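Local coordinates for protein leucyl-trna synthetase (Plasmodium falciparum, PDB 5FO4) that probably attaches leucine to tRNA using ATP, this chain being the central piece that most likely forms the editing (CP1) domain, which would deacylate mischarged tRNA, at residues 26-31 against 214-219; 124-129 against 250-255; 154-159 against 196-201. The protein carries 2 engineered substitutions. One frame throughout, in Å; residues are numbered along the deposited sequence.

In the fold
Contact 1 lays helix 18-35 across strand 214-219, and contact 2 joins strand 120-127 to the turn that leads into strand 254-257; both reach the same mixed sheet, with centres about 22 Å apart. Contact 3 brings together two loops about 17 Å from contact 2 and about 25 Å from contact 1, centre to centre. Along the chain the segments of contacts 1 and 2 alternate, and both parts of contact 3 fall between residues 129 and 214. Distant portions of the sequence are thus interlaced within a single unit, probably the editing domain of the synthetase.

Contact 1: residues 26-31 against 214-219; sequences MNSIRS and ILNKIK
Ser28 turns its side chain from helix 18-35 onto strand 214-219 and meets two strand residues in succession. Its CB rests against the end of the Asn216 amide, 3.6 Å from both OD1 and ND2. One bond further out, OG has moved on to Ile218, 3.4 Å from CG1 and almost as near to CD1, a van der Waals contact with two carbons. This follows from the first torsion (chi1 -55°), which sets the oxygen beside its own backbone N. The polar partner of OG is Ile24 O, one turn back in the helix, to which it hydrogen-bonds.

Ile29 adds the second touch: its CD1 comes within 3.6 Å of Asn216 ND2, the two side chains running obliquely to each other. The amide thus lies between helix methyl and methylene groups while its polar atoms are used nearby, ND2 weakly by Phe25 O and OD1 by Lys217 N at 3.2 Å.

Helix and strand segments stand nearly perpendicular, at 91°, with axes 8.8 Å apart at closest approach. Strand 214-219 pairs antiparallel with strand 146-152, against which Leu215 packs, while Ile29 also touches Phe95 and Trp110, which lie in loops.

Contact 2: residues 124-129 against 250-255; sequences LGSTLK and ISTGIV
The hydroxyls of Ser126 and Ser251 meet at 2.6 Å between their OG atoms, a short hydrogen bond in which either could be the donor. In both residues OG is trans to the backbone N (chi1 -179° for Ser126) and CB points at the other segment, which makes the two hydroxyls converge between strand and turn. Close by, Ser126 CB also passes 3.5 Å from Thr252 OG1.

That threonine hydroxyl is spoken for: it donates to Leu124 O over 2.7 Å, approaching somewhat tilted from the carbonyl plane. With chi1 at 54° OG1 sits between backbone N and carbonyl carbon, which directs it at the strand and leaves CG2 to touch Leu124 CB at 4.0 Å.

Ser251 and Thr252 are the central pair of a type II' beta turn running from Ile250 to Gly253, and the turn delivers the chain into strand 254-257. Ser251 takes the positive phi of its first corner, a place more often filled by glycine. Ser251 N donates to Glu374 OE2, and Ser251 O accepts from Asn188 ND2.

Beyond the turn, Ile254 O receives Ser126 N at 2.7 Å in a nearly straight bond (171° at the hydrogen). The same oxygen draws a CA-H contact from Gly125 CA at 3.3 Å. Ile254 CB lies 3.5 Å from Leu124 O, the acceptor of the threonine, while Leu124 pairs through its backbone with Val184 and Gly125 does so with Ile11 of strand 7-15.

Contact 3: residues 154-159 against 196-201; sequences DKQNLH and QGIIPL
Asn157 lays its side-chain amide broadly across Gly197 CA, with ND2 3.5 Å from that carbon and CG and OD1 each 3.6 Å from it. A first torsion of -63° turns the group there, setting CG beside the residue's own N. Gly197, having no side chain, admits this close approach. ND2 and Gly197 N, 3.5 Å apart, are both donors and form no hydrogen bond. The backbone adds one polar link, in which Asn157 N gives a weak hydrogen bond to Gln196 O at 3.3 Å.

Gln156 behaves differently. Its CB lies 3.4 Å from Gln196 O and 3.6 Å from Ile198 CG1. From there a chi1 of 69° tucks CG in above its own backbone, while the extended chain takes the amide on to strand 369-373, where OE1 accepts from Leu371 N. Gln196 uses its own amide in a comparable way, with OE1 receiving Ser373 N of the same strand and NE2 bonding Asn192 O in the preceding helix. Ile198, besides meeting Gln156 with CG1, packs on Phe370.

Both segments are turns. Gly197, with phi at 82°, closes helix 190-195 in a Schellman motif, and Gln156 to His159 form a type I beta turn. The contact thus joins the C-terminal end of that helix to the loop after strand 146-152, and the glutamines of both loops reach strand 369-373 beside them.

Contact 1: residues 26-31 against 214-219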
loop_
_atom_site.group_PDB
_atom_site.type_symbol
_atom_site.label_atom_id
_atom_site.label_comp_id
_atom_site.label_asym_id
_atom_site.label_seq_id
_atom_site.Cartn_x
_atom_site.Cartn_y
_atom_site.Cartn_z
ATOM N N MET A 26 -5.718 -16.173 -10.292
ATOM C CA MET A 26 -5.807 -17.294 -11.236
ATOM C C MET A 26 -6.214 -16.788 -12.628
ATOM O O MET A 26 -5.758 -17.292 -13.635
ATOM C CB MET A 26 -6.743 -18.397 -10.760
ATOM C CG MET A 26 -6.216 -19.230 -9.590
ATOM S SD MET A 26 -4.525 -19.889 -9.751
ATOM C CE MET A 26 -4.569 -20.802 -11.279
ATOM N N ASN A 27 -6.990 -15.729 -12.661
ATOM C CA ASN A 27 -7.262 -15.036 -13.917
ATOM C C ASN A 27 -5.968 -14.510 -14.545
ATOM O O ASN A 27 -5.747 -14.666 -15.770
ATOM C CB ASN A 27 -8.245 -13.874 -13.708
ATOM C CG ASN A 27 -9.700 -14.342 -13.605
ATOM O OD1 ASN A 27 -10.080 -15.387 -14.126
ATOM N ND2 ASN A 27 -10.524 -13.539 -12.986
ATOM N N SER A 28 -5.078 -13.973 -13.724
ATOM C CA SER A 28 -3.796 -13.526 -14.267
ATOM C C SER A 28 -2.936 -14.674 -14.732
ATOM O O SER A 28 -2.235 -14.496 -15.720
ATOM C CB SER A 28 -3.002 -12.683 -13.292
ATOM O OG SER A 28 -3.834 -11.632 -12.893
ATOM N N ILE A 29 -2.917 -15.786 -13.992
ATOM C CA ILE A 29 -2.136 -16.960 -14.415
ATOM C C ILE A 29 -2.620 -17.407 -15.811
ATOM O O ILE A 29 -1.824 -17.596 -16.756
ATOM C CB ILE A 29 -2.231 -18.124 -13.401
ATOM C CG1 ILE A 29 -1.531 -17.778 -12.069
ATOM C CG2 ILE A 29 -1.701 -19.431 -13.993
ATOM C CD1 ILE A 29 -0.064 -17.481 -12.174
ATOM N N ARG A 30 -3.928 -17.566 -15.927
ATOM C CA ARG A 30 -4.515 -18.003 -17.151
ATOM C C ARG A 30 -4.282 -17.012 -18.322
ATOM O O ARG A 30 -4.001 -17.426 -19.464
ATOM C CB ARG A 30 -6.016 -18.270 -16.979
ATOM C CG ARG A 30 -6.361 -19.667 -16.477
ATOM C CD ARG A 30 -7.856 -19.967 -16.613
ATOM N NE ARG A 30 -8.621 -19.033 -15.809
ATOM C CZ ARG A 30 -8.869 -19.138 -14.492
ATOM N NH1 ARG A 30 -8.541 -20.217 -13.783
ATOM N NH2 ARG A 30 -9.517 -18.143 -13.880
ATOM N N SER A 31 -4.368 -15.728 -18.069
ATOM C CA SER A 31 -4.088 -14.799 -19.170
ATOM C C SER A 31 -2.605 -14.787 -19.542
ATOM O O SER A 31 -2.297 -14.657 -20.712
ATOM C CB SER A 31 -4.602 -13.391 -18.896
ATOM O OG SER A 31 -3.812 -12.794 -17.919
ATOM N N ILE A 214 8.861 -14.785 -8.050
ATOM C CA ILE A 214 7.725 -13.971 -8.453
ATOM C C ILE A 214 6.575 -14.894 -8.671
ATOM O O ILE A 214 6.638 -15.727 -9.536
ATOM C CB ILE A 214 7.956 -13.231 -9.798
ATOM C CG1 ILE A 214 9.097 -12.228 -9.670
ATOM C CG2 ILE A 214 6.661 -12.563 -10.272
ATOM C CD1 ILE A 214 8.879 -11.172 -8.625
ATOM N N LEU A 215 5.516 -14.719 -7.904
ATOM C CA LEU A 215 4.284 -15.550 -8.039
ATOM C C LEU A 215 3.382 -15.115 -9.144
ATOM O O LEU A 215 2.608 -15.938 -9.715
ATOM C CB LEU A 215 3.485 -15.496 -6.701
ATOM C CG LEU A 215 4.258 -15.885 -5.432
ATOM C CD1 LEU A 215 3.362 -15.878 -4.198
ATOM C CD2 LEU A 215 4.877 -17.243 -5.659
ATOM N N ASN A 216 3.360 -13.798 -9.367
ATOM C CA ASN A 216 2.521 -13.203 -10.357
ATOM C C ASN A 216 2.979 -11.739 -10.529
ATOM O O ASN A 216 3.765 -11.216 -9.745
ATOM C CB ASN A 216 1.036 -13.298 -9.968
ATOM C CG ASN A 216 0.119 -13.676 -11.135
ATOM O OD1 ASN A 216 0.389 -13.372 -12.281
ATOM N ND2 ASN A 216 -1.002 -14.330 -10.815
ATOM N N LYS A 217 2.556 -11.164 -11.644
ATOM C CA LYS A 217 2.744 -9.765 -11.988
ATOM C C LYS A 217 1.400 -9.321 -12.482
ATOM O O LYS A 217 0.901 -9.860 -13.454
ATOM C CB LYS A 217 3.822 -9.608 -13.071
ATOM C CG LYS A 217 4.183 -8.181 -13.432
ATOM C CD LYS A 217 5.214 -8.115 -14.574
ATOM C CE LYS A 217 4.554 -8.185 -15.936
ATOM N NZ LYS A 217 5.559 -8.200 -17.030
ATOM N N ILE A 218 0.759 -8.372 -11.784
ATOM C CA ILE A 218 -0.640 -8.018 -12.102
ATOM C C ILE A 218 -0.788 -6.501 -12.243
ATOM O O ILE A 218 -0.240 -5.718 -11.436
ATOM C CB ILE A 218 -1.606 -8.587 -11.033
ATOM C CG1 ILE A 218 -1.490 -10.140 -10.950
ATOM C CG2 ILE A 218 -3.039 -8.132 -11.254
ATOM C CD1 ILE A 218 -2.377 -10.789 -9.880
ATOM N N LYS A 219 -1.555 -6.096 -13.255
ATOM C CA LYS A 219 -1.782 -4.700 -13.534
ATOM C C LYS A 219 -2.670 -4.119 -12.402
ATOM O O LYS A 219 -3.616 -4.767 -11.971
ATOM C CB LYS A 219 -2.375 -4.511 -14.931
ATOM C CG LYS A 219 -1.988 -3.178 -15.536
ATOM C CD LYS A 219 -2.667 -2.903 -16.878
ATOM C CE LYS A 219 -3.243 -1.487 -16.911
ATOM N NZ LYS A 219 -3.520 -1.018 -18.296
#

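Contact 2: residues 124-129 against 250-255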
loop_
_atom_site.group_PDB
_atom_site.type_symbol
_atom_site.label_atom_id
_atom_site.label_comp_id
_atom_site.label_asym_id
_atom_site.label_seq_id
_atom_site.Cartn_x
_atom_site.Cartn_y
_atom_site.Cartn_z
ATOM N N LEU A 124 2.090 -3.648 0.459
ATOM C CA LEU A 124 3.014 -2.837 1.210
ATOM C C LEU A 124 2.850 -1.334 0.908
ATOM O O LEU A 124 3.346 -0.840 -0.090
ATOM C CB LEU A 124 4.434 -3.326 0.929
ATOM C CG LEU A 124 4.832 -4.665 1.617
ATOM C CD1 LEU A 124 6.172 -5.112 1.065
ATOM C CD2 LEU A 124 4.931 -4.589 3.136
ATOM N N GLY A 125 2.144 -0.624 1.797
ATOM C CA GLY A 125 1.800 0.778 1.608
ATOM C C GLY A 125 2.900 1.641 2.153
ATOM O O GLY A 125 3.394 1.361 3.219
ATOM N N SER A 126 3.343 2.617 1.386
ATOM C CA SER A 126 4.457 3.469 1.773
ATOM C C SER A 126 3.977 4.846 2.280
ATOM O O SER A 126 3.143 5.472 1.635
ATOM C CB SER A 126 5.331 3.618 0.553
ATOM O OG SER A 126 6.475 4.421 0.791
ATOM N N THR A 127 4.446 5.312 3.431
ATOM C CA THR A 127 4.025 6.651 3.927
ATOM C C THR A 127 5.204 7.353 4.498
ATOM O O THR A 127 6.088 6.690 5.053
ATOM C CB THR A 127 2.905 6.573 5.001
ATOM O OG1 THR A 127 2.453 7.887 5.338
ATOM C CG2 THR A 127 3.374 5.970 6.305
ATOM N N LEU A 128 5.248 8.684 4.369
ATOM C CA LEU A 128 6.198 9.507 5.133
ATOM C C LEU A 128 5.484 10.121 6.323
ATOM O O LEU A 128 6.083 10.878 7.063
ATOM C CB LEU A 128 6.802 10.614 4.269
ATOM C CG LEU A 128 7.612 10.139 3.050
ATOM C CD1 LEU A 128 7.822 11.308 2.131
ATOM C CD2 LEU A 128 8.927 9.522 3.480
ATOM N N LYS A 129 4.210 9.759 6.552
ATOM C CA LYS A 129 3.461 10.334 7.679
ATOM C C LYS A 129 2.738 9.218 8.452
ATOM O O LYS A 129 1.532 9.183 8.516
ATOM C CB LYS A 129 2.392 11.324 7.193
ATOM C CG LYS A 129 2.814 12.411 6.224
ATOM C CD LYS A 129 1.759 13.527 6.202
ATOM C CE LYS A 129 1.696 14.246 4.882
ATOM N NZ LYS A 129 0.581 15.246 4.837
ATOM N N ILE A 250 9.400 5.326 -6.979
ATOM C CA ILE A 250 9.469 5.694 -5.573
ATOM C C ILE A 250 8.855 4.601 -4.693
ATOM O O ILE A 250 7.694 4.230 -4.869
ATOM C CB ILE A 250 8.707 7.006 -5.292
ATOM C CG1 ILE A 250 9.181 8.168 -6.179
ATOM C CG2 ILE A 250 8.789 7.353 -3.811
ATOM C CD1 ILE A 250 10.643 8.502 -6.021
ATOM N N SER A 251 9.619 4.108 -3.725
ATOM C CA SER A 251 9.134 3.068 -2.787
ATOM C C SER A 251 8.364 1.882 -3.451
ATOM O O SER A 251 8.785 1.367 -4.498
ATOM C CB SER A 251 8.352 3.770 -1.654
ATOM O OG SER A 251 8.079 2.897 -0.565
ATOM N N THR A 252 7.259 1.446 -2.833
ATOM C CA THR A 252 6.472 0.285 -3.241
ATOM C C THR A 252 5.359 0.602 -4.244
ATOM O O THR A 252 4.814 -0.299 -4.792
ATOM C CB THR A 252 5.823 -0.316 -1.995
ATOM O OG1 THR A 252 5.094 0.732 -1.348
ATOM C CG2 THR A 252 6.931 -0.819 -1.035
ATOM N N GLY A 253 5.066 1.889 -4.506
ATOM C CA GLY A 253 3.991 2.263 -5.439
ATOM C C GLY A 253 2.584 1.992 -4.986
ATOM O O GLY A 253 1.622 1.997 -5.800
ATOM N N ILE A 254 2.442 1.828 -3.676
ATOM C CA ILE A 254 1.163 1.729 -3.006
ATOM C C ILE A 254 1.143 2.726 -1.828
ATOM O O ILE A 254 2.067 2.807 -0.987
ATOM C CB ILE A 254 1.010 0.285 -2.446
ATOM C CG1 ILE A 254 0.950 -0.722 -3.583
ATOM C CG2 ILE A 254 -0.202 0.172 -1.515
ATOM C CD1 ILE A 254 1.495 -2.077 -3.178
ATOM N N VAL A 255 0.076 3.480 -1.752
ATOM C CA VAL A 255 -0.008 4.617 -0.864
ATOM C C VAL A 255 -1.304 4.532 -0.052
ATOM O O VAL A 255 -2.385 4.412 -0.647
ATOM C CB VAL A 255 -0.023 5.929 -1.677
ATOM C CG1 VAL A 255 -0.212 7.143 -0.776
ATOM C CG2 VAL A 255 1.289 6.073 -2.440
#

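Contact 3: residues 154-159 against 196-201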
loop_
_atom_site.group_PDB
_atom_site.type_symbol
_atom_site.label_atom_id
_atom_site.label_comp_id
_atom_site.label_asym_id
_atom_site.label_seq_id
_atom_site.Cartn_x
_atom_site.Cartn_y
_atom_site.Cartn_z
ATOM N N ASP A 154 7.750 -11.773 8.017
ATOM C CA ASP A 154 6.958 -10.900 8.841
ATOM C C ASP A 154 7.817 -9.904 9.607
ATOM O O ASP A 154 7.299 -8.906 10.081
ATOM C CB ASP A 154 6.099 -11.738 9.773
ATOM C CG ASP A 154 4.903 -10.973 10.312
ATOM O OD1 ASP A 154 3.909 -10.714 9.546
ATOM O OD2 ASP A 154 4.989 -10.637 11.522
ATOM N N LYS A 155 9.111 -10.215 9.749
ATOM C CA LYS A 155 10.143 -9.331 10.330
ATOM C C LYS A 155 11.332 -9.174 9.416
ATOM O O LYS A 155 11.807 -10.157 8.870
ATOM C CB LYS A 155 10.675 -9.927 11.626
ATOM C CG LYS A 155 9.749 -9.703 12.791
ATOM C CD LYS A 155 9.753 -10.860 13.768
ATOM C CE LYS A 155 10.940 -10.854 14.690
ATOM N NZ LYS A 155 10.672 -11.847 15.763
ATOM N N GLN A 156 11.788 -7.932 9.250
ATOM C CA GLN A 156 13.059 -7.573 8.594
ATOM C C GLN A 156 14.261 -7.794 9.487
ATOM O O GLN A 156 14.106 -8.177 10.640
ATOM C CB GLN A 156 13.029 -6.091 8.145
ATOM C CG GLN A 156 13.048 -5.037 9.258
ATOM C CD GLN A 156 12.745 -3.630 8.753
ATOM O OE1 GLN A 156 11.811 -2.942 9.241
ATOM N NE2 GLN A 156 13.521 -3.188 7.771
ATOM N N ASN A 157 15.454 -7.557 8.926
ATOM C CA ASN A 157 16.747 -7.653 9.654
ATOM C C ASN A 157 16.836 -6.697 10.843
ATOM O O ASN A 157 17.320 -7.081 11.911
ATOM C CB ASN A 157 17.933 -7.383 8.716
ATOM C CG ASN A 157 18.051 -8.412 7.611
ATOM O OD1 ASN A 157 17.607 -9.559 7.759
ATOM N ND2 ASN A 157 18.631 -8.002 6.483
ATOM N N LEU A 158 16.374 -5.458 10.643
ATOM C CA LEU A 158 16.256 -4.454 11.725
ATOM C C LEU A 158 15.529 -4.922 13.009
ATOM O O LEU A 158 15.817 -4.403 14.088
ATOM C CB LEU A 158 15.617 -3.146 11.207
ATOM C CG LEU A 158 16.518 -1.952 10.855
ATOM C CD1 LEU A 158 17.595 -2.246 9.808
ATOM C CD2 LEU A 158 15.620 -0.811 10.400
ATOM N N HIS A 159 14.594 -5.874 12.908
ATOM C CA HIS A 159 13.967 -6.459 14.109
ATOM C C HIS A 159 14.950 -7.365 14.856
ATOM O O HIS A 159 14.711 -7.734 16.002
ATOM C CB HIS A 159 12.706 -7.252 13.764
ATOM C CG HIS A 159 11.570 -6.412 13.269
ATOM N ND1 HIS A 159 11.264 -6.309 11.933
ATOM C CD2 HIS A 159 10.651 -5.661 13.922
ATOM C CE1 HIS A 159 10.213 -5.526 11.772
ATOM N NE2 HIS A 159 9.819 -5.120 12.966
ATOM N N GLN A 196 17.027 -5.277 2.653
ATOM C CA GLN A 196 16.590 -5.006 4.021
ATOM C C GLN A 196 16.067 -6.223 4.803
ATOM O O GLN A 196 15.657 -6.078 5.955
ATOM C CB GLN A 196 15.566 -3.843 4.027
ATOM C CG GLN A 196 16.273 -2.492 3.979
ATOM C CD GLN A 196 15.490 -1.371 3.335
ATOM O OE1 GLN A 196 15.191 -0.407 4.003
ATOM N NE2 GLN A 196 15.182 -1.477 2.034
ATOM N N GLY A 197 16.068 -7.404 4.207
ATOM C CA GLY A 197 15.601 -8.616 4.929
ATOM C C GLY A 197 14.097 -8.875 4.985
ATOM O O GLY A 197 13.620 -9.719 5.732
ATOM N N ILE A 198 13.347 -8.184 4.159
ATOM C CA ILE A 198 11.900 -8.304 4.155
ATOM C C ILE A 198 11.505 -9.433 3.218
ATOM O O ILE A 198 10.551 -10.160 3.531
ATOM C CB ILE A 198 11.220 -6.959 3.763
ATOM C CG1 ILE A 198 11.458 -5.929 4.862
ATOM C CG2 ILE A 198 9.694 -7.140 3.595
ATOM C CD1 ILE A 198 11.166 -4.455 4.513
ATOM N N ILE A 199 12.168 -9.570 2.061
ATOM C CA ILE A 199 11.937 -10.723 1.192
ATOM C C ILE A 199 13.267 -11.480 0.983
ATOM O O ILE A 199 14.311 -10.885 1.132
ATOM C CB ILE A 199 11.315 -10.332 -0.188
ATOM C CG1 ILE A 199 12.285 -9.616 -1.106
ATOM C CG2 ILE A 199 10.054 -9.483 0.015
ATOM C CD1 ILE A 199 11.749 -9.407 -2.512
ATOM N N PRO A 200 13.210 -12.778 0.625
ATOM C CA PRO A 200 14.410 -13.536 0.297
ATOM C C PRO A 200 14.721 -13.435 -1.165
ATOM O O PRO A 200 13.931 -12.886 -1.940
ATOM C CB PRO A 200 14.002 -14.992 0.618
ATOM C CG PRO A 200 12.568 -15.042 0.302
ATOM C CD PRO A 200 12.033 -13.663 0.671
ATOM N N LEU A 201 15.858 -14.002 -1.532
ATOM C CA LEU A 201 16.255 -14.172 -2.930
ATOM C C LEU A 201 16.291 -15.650 -3.233
ATOM O O LEU A 201 16.531 -16.443 -2.327
ATOM C CB LEU A 201 17.657 -13.556 -3.135
ATOM C CG LEU A 201 17.808 -12.057 -2.915
ATOM C CD1 LEU A 201 19.267 -11.659 -2.811
ATOM C CD2 LEU A 201 17.127 -11.316 -4.057
#